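Local atomic coordinates of AxyAgu115A (Amphibacillus xylanus NBRC 15112, PDB entry 6NPS), a protein that acts as a family GH115 alpha-glucuronidase, probably hydrolysing glucuronic acid side groups from hemicelluloses such as arabinoglucuronoxylan. Residues D453-E458 against D621-I626; S143-A148 against F568-Y573; M785-V788 against Y793-I796. The protein carries 3 engineered substitutions. One frame throughout, in Å; residues are numbered along the deposited sequence.

Interaction 1: residues D453-E458 against D621-I626; sequences DIATQE and DEYHTI
The hydroxyl of T456, a residue whose methyl faces Y623, is gripped twice: OG1 gives its proton to A455 O at 2.6 Å and is also bonded to the backbone N of N424. The bond to A455 O lies in the carbonyl plane, on a lone pair, with a C=O...OG1 angle of 110°. Both residues sit at the corners of a type II beta turn from I454 to Q457, closed by Q457 N to I454 O at 2.9 Å. This turn follows strand 446-450, the eighth strand of the parallel TIM-type barrel, and leads through the N-cap residue Q457 into helix 458-469. T456 takes the positive-phi corner (phi 70°), unusual for a beta-branched residue, and the two bonds of OG1 are consistent with a fixed corner. Placing a valine at this position would probably leave A455 O and N424 N without the hydroxyl that joins them, so that the turn is less firmly fixed.

Across from the turn, helix 601-629 sends in Y623. Its CG is anti to the backbone N (chi1 -178°), which carries the ring out from the helix so that only the hydroxyl end arrives at the loop. Y573 stacks on this ring, and F631 meets it with nearly parallel planes. OH approaches the methyl CB of A455 at 3.3 Å, a van der Waals touch of the phenol oxygen on a methyl, with no direct hydrogen bond across the segments. Water 1 supplies the polar link instead, 3.2 Å from Y623 OH and only weakly bonded to T456 N. That same N-H makes a weak bond to OE2 of E458. The methyl CG2 of T456 lies 4.1 Å from Y623 OH.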
loop_
_atom_site.group_PDB
_atom_site.type_symbol
_atom_site.label_atom_id
_atom_site.label_comp_id
_atom_site.label_asym_id
_atom_site.label_seq_id
_atom_site.Cartn_x
_atom_site.Cartn_y
_atom_site.Cartn_z
ATOM N N ASP A 453 35.641 1.648 3.556
ATOM C CA ASP A 453 36.639 1.201 2.593
ATOM C C ASP A 453 37.417 2.359 1.997
ATOM O O ASP A 453 38.066 2.168 0.968
ATOM C CB ASP A 453 35.957 0.463 1.445
ATOM C CG ASP A 453 35.084 -0.667 1.940
ATOM O OD1 ASP A 453 33.892 -0.411 2.215
ATOM O OD2 ASP A 453 35.586 -1.801 2.084
ATOM N N ILE A 454 37.351 3.542 2.619
ATOM C CA ILE A 454 38.087 4.760 2.262
ATOM C C ILE A 454 37.585 5.398 0.976
ATOM O O ILE A 454 37.358 6.610 0.930
ATOM C CB ILE A 454 39.603 4.515 2.158
ATOM C CG1 ILE A 454 40.149 3.822 3.419
ATOM C CG2 ILE A 454 40.284 5.867 1.899
ATOM C CD1 ILE A 454 41.560 3.250 3.273
ATOM N N ALA A 455 37.442 4.610 -0.084
ATOM C CA ALA A 455 37.026 5.167 -1.373
ATOM C C ALA A 455 35.765 6.028 -1.336
ATOM O O ALA A 455 34.779 5.684 -0.689
ATOM C CB ALA A 455 36.853 4.040 -2.387
ATOM N N THR A 456 35.801 7.150 -2.081
ATOM C CA THR A 456 34.806 8.225 -2.138
ATOM C C THR A 456 34.750 9.055 -0.859
ATOM O O THR A 456 34.067 10.086 -0.826
ATOM C CB THR A 456 33.377 7.731 -2.469
ATOM O OG1 THR A 456 32.747 7.216 -1.293
ATOM C CG2 THR A 456 33.417 6.627 -3.541
ATOM N N GLN A 457 35.503 8.689 0.172
ATOM C CA GLN A 457 35.545 9.528 1.368
ATOM C C GLN A 457 36.678 10.556 1.353
ATOM O O GLN A 457 36.951 11.154 2.394
ATOM C CB GLN A 457 35.657 8.659 2.635
ATOM C CG GLN A 457 34.650 7.516 2.719
ATOM C CD GLN A 457 33.217 8.015 2.902
ATOM O OE1 GLN A 457 32.995 9.187 3.195
ATOM N NE2 GLN A 457 32.251 7.131 2.724
ATOM N N GLU A 458 37.312 10.806 0.208
ATOM C CA GLU A 458 38.535 11.608 0.202
ATOM C C GLU A 458 38.271 13.064 0.580
ATOM O O GLU A 458 39.065 13.658 1.305
ATOM C CB GLU A 458 39.229 11.536 -1.161
ATOM C CG GLU A 458 39.736 10.147 -1.552
ATOM C CD GLU A 458 38.659 9.278 -2.230
ATOM O OE1 GLU A 458 37.510 9.757 -2.407
ATOM O OE2 GLU A 458 38.967 8.112 -2.579
ATOM N N ASP A 621 30.198 -0.809 -12.708
ATOM C CA ASP A 621 31.099 -1.559 -13.578
ATOM C C ASP A 621 32.189 -0.667 -14.143
ATOM O O ASP A 621 33.361 -1.074 -14.207
ATOM C CB ASP A 621 30.327 -2.211 -14.722
ATOM C CG ASP A 621 29.437 -3.334 -14.249
ATOM O OD1 ASP A 621 28.329 -3.496 -14.810
ATOM O OD2 ASP A 621 29.850 -4.047 -13.305
ATOM N N GLU A 622 31.818 0.541 -14.594
ATOM C CA GLU A 622 32.823 1.484 -15.074
ATOM C C GLU A 622 33.834 1.803 -13.976
ATOM O O GLU A 622 35.046 1.820 -14.220
ATOM C CB GLU A 622 32.148 2.758 -15.614
ATOM C CG GLU A 622 33.137 3.772 -16.218
ATOM C CD GLU A 622 32.467 4.920 -17.044
ATOM O OE1 GLU A 622 31.216 5.078 -16.991
ATOM O OE2 GLU A 622 33.216 5.664 -17.747
ATOM N N TYR A 623 33.364 1.991 -12.741
ATOM C CA TYR A 623 34.266 2.328 -11.643
ATOM C C TYR A 623 35.271 1.206 -11.381
ATOM O O TYR A 623 36.452 1.459 -11.096
ATOM C CB TYR A 623 33.419 2.592 -10.421
ATOM C CG TYR A 623 34.136 2.997 -9.163
ATOM C CD1 TYR A 623 34.968 4.121 -9.124
ATOM C CD2 TYR A 623 33.918 2.295 -7.998
ATOM C CE1 TYR A 623 35.607 4.510 -7.929
ATOM C CE2 TYR A 623 34.513 2.676 -6.802
ATOM C CZ TYR A 623 35.353 3.783 -6.774
ATOM O OH TYR A 623 35.913 4.148 -5.588
ATOM N N HIS A 624 34.822 -0.042 -11.509
ATOM C CA HIS A 624 35.640 -1.214 -11.260
ATOM C C HIS A 624 36.606 -1.520 -12.395
ATOM O O HIS A 624 37.500 -2.342 -12.202
ATOM C CB HIS A 624 34.731 -2.423 -11.010
ATOM C CG HIS A 624 34.035 -2.366 -9.690
ATOM N ND1 HIS A 624 32.936 -3.137 -9.389
ATOM C CD2 HIS A 624 34.264 -1.595 -8.600
ATOM C CE1 HIS A 624 32.526 -2.852 -8.164
ATOM N NE2 HIS A 624 33.312 -1.919 -7.665
ATOM N N THR A 625 36.466 -0.881 -13.561
ATOM C CA THR A 625 37.392 -1.131 -14.650
ATOM C C THR A 625 38.290 0.052 -15.035
ATOM O O THR A 625 39.261 -0.161 -15.770
ATOM C CB THR A 625 36.633 -1.620 -15.894
ATOM O OG1 THR A 625 35.690 -0.638 -16.297
ATOM C CG2 THR A 625 35.863 -2.908 -15.577
ATOM N N ILE A 626 38.027 1.278 -14.573
ATOM C CA ILE A 626 38.934 2.365 -14.949
ATOM C C ILE A 626 40.349 2.114 -14.405
ATOM O O ILE A 626 40.543 1.513 -13.334
ATOM C CB ILE A 626 38.441 3.742 -14.476
ATOM C CG1 ILE A 626 38.035 3.672 -13.018
ATOM C CG2 ILE A 626 37.310 4.226 -15.334
ATOM C CD1 ILE A 626 38.116 4.991 -12.369
HETATM O O HOH W 1 36.880 7.156 -5.270
#

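Interaction 2: residues S143-A148 against F568-Y573; sequences SGVLPA and FALVYY
L570 reaches from its helix with both methyls and meets two residues of the loop, one with each. CD2 lies against the hydroxyl end of S143, 3.5 Å from OG and 4.0 Å from CB. CD1 takes the other partner, packing on CG2 of V145 at 3.7 Å, and the two side chains cross at about a right angle. The touch is purely van der Waals, and it buries S143 OG, which has no hydrogen-bonding partner anywhere in the model: a hydroxyl covered by a methyl, with nothing polar to answer it.

What sets these groups in place lies in the torsions and the backbone. L570 has CG beside its backbone N (chi1 -66°) and an extended second torsion, which turns CD2 to S143 and CD1 to V145. G144, with positive phi, turns the chain between those two residues. On the helix side, the turn from F568 to Y573 is wider than an alpha turn: Y573 N bonds to F568 O at 2.8 Å, an i+5 to i bond as in a pi turn, and L570 stands within that widened turn.

Further out, Q493 of helix 482-494 touches both V145 and L570, and E458 at the start of helix 458-469 packs on L570 too. F568 and Y573 lean on helix 601-629, and F568 and Y572 on helix 537-558. The contact therefore joins the loop running from helix 120-133 to strand 152-155 to helix 564-596, where that loop meets the helices that follow the barrel.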
loop_
_atom_site.group_PDB
_atom_site.type_symbol
_atom_site.label_atom_id
_atom_site.label_comp_id
_atom_site.label_asym_id
_atom_site.label_seq_id
_atom_site.Cartn_x
_atom_site.Cartn_y
_atom_site.Cartn_z
ATOM N N SER A 143 44.364 8.294 -5.449
ATOM C CA SER A 143 43.320 8.482 -6.450
ATOM C C SER A 143 43.882 8.700 -7.852
ATOM O O SER A 143 43.118 9.008 -8.782
ATOM C CB SER A 143 42.434 9.676 -6.072
ATOM O OG SER A 143 41.837 9.498 -4.795
ATOM N N GLY A 144 45.196 8.591 -8.023
ATOM C CA GLY A 144 45.783 8.882 -9.328
ATOM C C GLY A 144 45.610 10.317 -9.786
ATOM O O GLY A 144 45.323 10.554 -10.956
ATOM N N VAL A 145 45.779 11.285 -8.893
ATOM C CA VAL A 145 45.692 12.694 -9.271
ATOM C C VAL A 145 47.075 13.124 -9.761
ATOM O O VAL A 145 47.970 13.385 -8.965
ATOM C CB VAL A 145 45.205 13.558 -8.106
ATOM C CG1 VAL A 145 45.125 15.046 -8.532
ATOM C CG2 VAL A 145 43.841 13.034 -7.635
ATOM N N LEU A 146 47.242 13.244 -11.084
ATOM C CA LEU A 146 48.541 13.660 -11.640
ATOM C C LEU A 146 48.744 15.167 -11.492
ATOM O O LEU A 146 47.845 15.944 -11.818
ATOM C CB LEU A 146 48.636 13.290 -13.112
ATOM C CG LEU A 146 48.703 11.791 -13.380
ATOM C CD1 LEU A 146 48.624 11.538 -14.878
ATOM C CD2 LEU A 146 49.961 11.184 -12.772
ATOM N N PRO A 147 49.911 15.625 -11.048
ATOM C CA PRO A 147 50.109 17.068 -10.909
ATOM C C PRO A 147 50.311 17.748 -12.254
ATOM O O PRO A 147 50.752 17.134 -13.229
ATOM C CB PRO A 147 51.365 17.168 -10.031
ATOM C CG PRO A 147 52.096 15.932 -10.258
ATOM C CD PRO A 147 51.061 14.857 -10.541
ATOM N N ALA A 148 49.970 19.034 -12.305
ATOM C CA ALA A 148 50.298 19.819 -13.493
ATOM C C ALA A 148 51.807 19.824 -13.740
ATOM O O ALA A 148 52.604 19.913 -12.807
ATOM C CB ALA A 148 49.793 21.251 -13.341
ATOM N N PHE A 568 36.745 10.982 -12.544
ATOM C CA PHE A 568 35.757 9.923 -12.354
ATOM C C PHE A 568 35.703 9.455 -10.898
ATOM O O PHE A 568 34.626 9.343 -10.305
ATOM C CB PHE A 568 36.094 8.734 -13.267
ATOM C CG PHE A 568 35.007 7.700 -13.297
ATOM C CD1 PHE A 568 34.036 7.730 -14.292
ATOM C CD2 PHE A 568 34.924 6.723 -12.319
ATOM C CE1 PHE A 568 33.006 6.793 -14.310
ATOM C CE2 PHE A 568 33.888 5.801 -12.320
ATOM C CZ PHE A 568 32.932 5.834 -13.328
ATOM N N ALA A 569 36.860 9.139 -10.310
ATOM C CA ALA A 569 36.857 8.581 -8.964
ATOM C C ALA A 569 36.498 9.617 -7.902
ATOM O O ALA A 569 35.852 9.274 -6.909
ATOM C CB ALA A 569 38.221 7.967 -8.655
ATOM N N LEU A 570 36.855 10.886 -8.106
ATOM C CA LEU A 570 36.633 11.895 -7.079
ATOM C C LEU A 570 35.315 12.645 -7.246
ATOM O O LEU A 570 34.790 13.176 -6.256
ATOM C CB LEU A 570 37.796 12.912 -7.076
ATOM C CG LEU A 570 39.183 12.357 -6.644
ATOM C CD1 LEU A 570 40.305 13.403 -6.701
ATOM C CD2 LEU A 570 39.152 11.714 -5.245
ATOM N N VAL A 571 34.812 12.799 -8.473
ATOM C CA VAL A 571 33.659 13.680 -8.659
ATOM C C VAL A 571 32.523 12.916 -9.350
ATOM O O VAL A 571 31.398 12.849 -8.849
ATOM C CB VAL A 571 34.065 14.929 -9.462
ATOM C CG1 VAL A 571 32.846 15.827 -9.677
ATOM C CG2 VAL A 571 35.194 15.662 -8.733
ATOM N N TYR A 572 32.807 12.337 -10.514
ATOM C CA TYR A 572 31.728 11.788 -11.326
ATOM C C TYR A 572 31.063 10.587 -10.649
ATOM O O TYR A 572 29.836 10.518 -10.553
ATOM C CB TYR A 572 32.282 11.407 -12.708
ATOM C CG TYR A 572 31.214 10.974 -13.695
ATOM C CD1 TYR A 572 30.506 11.925 -14.449
ATOM C CD2 TYR A 572 30.929 9.622 -13.888
ATOM C CE1 TYR A 572 29.525 11.508 -15.368
ATOM C CE2 TYR A 572 29.963 9.201 -14.787
ATOM C CZ TYR A 572 29.275 10.146 -15.527
ATOM O OH TYR A 572 28.329 9.732 -16.415
ATOM N N TYR A 573 31.853 9.605 -10.201
ATOM C CA TYR A 573 31.247 8.407 -9.614
ATOM C C TYR A 573 30.451 8.718 -8.335
ATOM O O TYR A 573 29.282 8.314 -8.251
ATOM C CB TYR A 573 32.355 7.357 -9.391
ATOM C CG TYR A 573 31.865 6.168 -8.597
ATOM C CD1 TYR A 573 30.950 5.284 -9.143
ATOM C CD2 TYR A 573 32.301 5.944 -7.295
ATOM C CE1 TYR A 573 30.477 4.187 -8.415
ATOM C CE2 TYR A 573 31.849 4.856 -6.565
ATOM C CZ TYR A 573 30.917 4.001 -7.127
ATOM O OH TYR A 573 30.436 2.941 -6.409
#

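Interaction 3: residues M785-V788 against Y793-I796; sequences MTFV and YISI
F787 and I796 make the main contact, a CH-pi interaction in which CG1 of the isoleucine stands over the middle of the phenyl face. CG1 is 3.5 Å from the ring centroid and only 4° off the ring normal. I796 has CG1 beside its backbone N (chi1 -62°), while CG2 lies anti to that N and sits on the same side of the ring near its CE1-CZ end, 3.6 Å from CZ. One branched side chain thus meets both the centre of a face and the outer end of the phenyl group.

Further apolar packing comes from I794, whose CG2 rests on F787 CB at 3.7 Å, near the root of the side chain. I794 and I796 both point toward F787, and S795 between them points away, its OG hydrogen-bonded to P960 O. The carbonyl of S795 does come near the ring, its O 3.7 Å from F787 CE2, but obliquely.

Polar links between the strands are sparse. No direct hydrogen bond joins them; water 2 donates to Y793 O at 2.8 Å and, weakly, to V788 O.

The backbone bonds go elsewhere: F787 pairs with H851 and V853 of strand 847-854, V788 with Y964, and S795 N bonds to T963 OG1, while strand 794-797 pairs with strand 940-948. The axes of 786-788 and 794-796 stay 7.8 Å apart, their directions 147° from each other, too far for neighbours in one sheet. Y965 also meets the F787 ring. Two strands that face each other through packed apolar side chains are what the core of a beta-sandwich looks like, consistent with the galactose-binding-like fold assigned to this C-terminal region.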
loop_
_atom_site.group_PDB
_atom_site.type_symbol
_atom_site.label_atom_id
_atom_site.label_comp_id
_atom_site.label_asym_id
_atom_site.label_seq_id
_atom_site.Cartn_x
_atom_site.Cartn_y
_atom_site.Cartn_z
ATOM N N MET A 785 10.548 41.485 7.147
ATOM C CA MET A 785 10.659 40.179 7.788
ATOM C C MET A 785 9.434 39.807 8.615
ATOM O O MET A 785 9.490 38.834 9.367
ATOM C CB MET A 785 11.924 40.078 8.661
ATOM C CG MET A 785 13.187 40.582 7.959
ATOM S SD MET A 785 13.506 39.700 6.403
ATOM C CE MET A 785 13.861 38.090 7.068
ATOM N N THR A 786 8.306 40.500 8.453
ATOM C CA THR A 786 7.072 40.061 9.094
ATOM C C THR A 786 6.401 38.962 8.272
ATOM O O THR A 786 6.008 39.196 7.120
ATOM C CB THR A 786 6.107 41.221 9.255
ATOM O OG1 THR A 786 6.757 42.254 9.990
ATOM C CG2 THR A 786 4.859 40.751 9.997
ATOM N N PHE A 787 6.233 37.785 8.872
ATOM C CA PHE A 787 5.515 36.706 8.212
ATOM C C PHE A 787 4.014 36.935 8.348
ATOM O O PHE A 787 3.527 37.356 9.403
ATOM C CB PHE A 787 5.938 35.353 8.795
ATOM C CG PHE A 787 7.291 34.908 8.315
ATOM C CD1 PHE A 787 8.447 35.401 8.901
ATOM C CD2 PHE A 787 7.411 34.030 7.239
ATOM C CE1 PHE A 787 9.682 35.037 8.433
ATOM C CE2 PHE A 787 8.637 33.654 6.765
ATOM C CZ PHE A 787 9.789 34.154 7.369
ATOM N N VAL A 788 3.273 36.712 7.270
ATOM C CA VAL A 788 1.839 37.025 7.271
ATOM C C VAL A 788 1.087 35.743 6.933
ATOM O O VAL A 788 1.290 35.176 5.854
ATOM C CB VAL A 788 1.475 38.146 6.283
ATOM C CG1 VAL A 788 -0.054 38.400 6.317
ATOM C CG2 VAL A 788 2.169 39.462 6.637
ATOM N N TYR A 793 -1.340 28.766 7.701
ATOM C CA TYR A 793 -0.181 28.340 8.483
ATOM C C TYR A 793 0.962 29.245 8.077
ATOM O O TYR A 793 0.885 29.918 7.053
ATOM C CB TYR A 793 0.174 26.864 8.264
ATOM C CG TYR A 793 0.607 26.568 6.855
ATOM C CD1 TYR A 793 -0.340 26.299 5.857
ATOM C CD2 TYR A 793 1.951 26.604 6.495
ATOM C CE1 TYR A 793 0.062 26.042 4.552
ATOM C CE2 TYR A 793 2.353 26.352 5.189
ATOM C CZ TYR A 793 1.406 26.085 4.229
ATOM O OH TYR A 793 1.811 25.822 2.944
ATOM N N ILE A 794 2.019 29.257 8.886
ATOM C CA ILE A 794 3.221 30.031 8.598
ATOM C C ILE A 794 4.408 29.089 8.689
ATOM O O ILE A 794 4.460 28.247 9.589
ATOM C CB ILE A 794 3.401 31.195 9.591
ATOM C CG1 ILE A 794 2.253 32.210 9.486
ATOM C CG2 ILE A 794 4.786 31.879 9.391
ATOM C CD1 ILE A 794 2.315 33.239 10.607
ATOM N N SER A 795 5.352 29.226 7.757
ATOM C CA SER A 795 6.545 28.400 7.715
ATOM C C SER A 795 7.711 29.349 7.478
ATOM O O SER A 795 7.703 30.114 6.501
ATOM C CB SER A 795 6.451 27.331 6.628
ATOM O OG SER A 795 7.709 26.702 6.423
ATOM N N ILE A 796 8.703 29.285 8.369
ATOM C CA ILE A 796 9.771 30.273 8.500
ATOM C C ILE A 796 11.097 29.535 8.432
ATOM O O ILE A 796 11.342 28.652 9.254
ATOM C CB ILE A 796 9.679 31.021 9.841
ATOM C CG1 ILE A 796 8.367 31.799 9.948
ATOM C CG2 ILE A 796 10.882 31.941 10.013
ATOM C CD1 ILE A 796 8.089 32.308 11.344
HETATM O O HOH W 2 0.457 31.865 5.104
#

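Interactions 1 and 2 lie side by side, their centres 10 Å apart, and they touch: F568 of helix 564-596 packs on E622, Y623 and I626 of helix 601-629, the next helix in the chain. Their segments alternate along the sequence, so these two helices bring together the loop at 143-148 and the loop after barrel strand 446-450. Interaction 3 opens only after both have closed. Its centre is 45 Å from each of the others, with nearest atoms about 30 and 31 Å away. The first two are consistent with barrel and helices packing against each other as a unit, while interaction 3 belongs to a separate C-terminal beta domain.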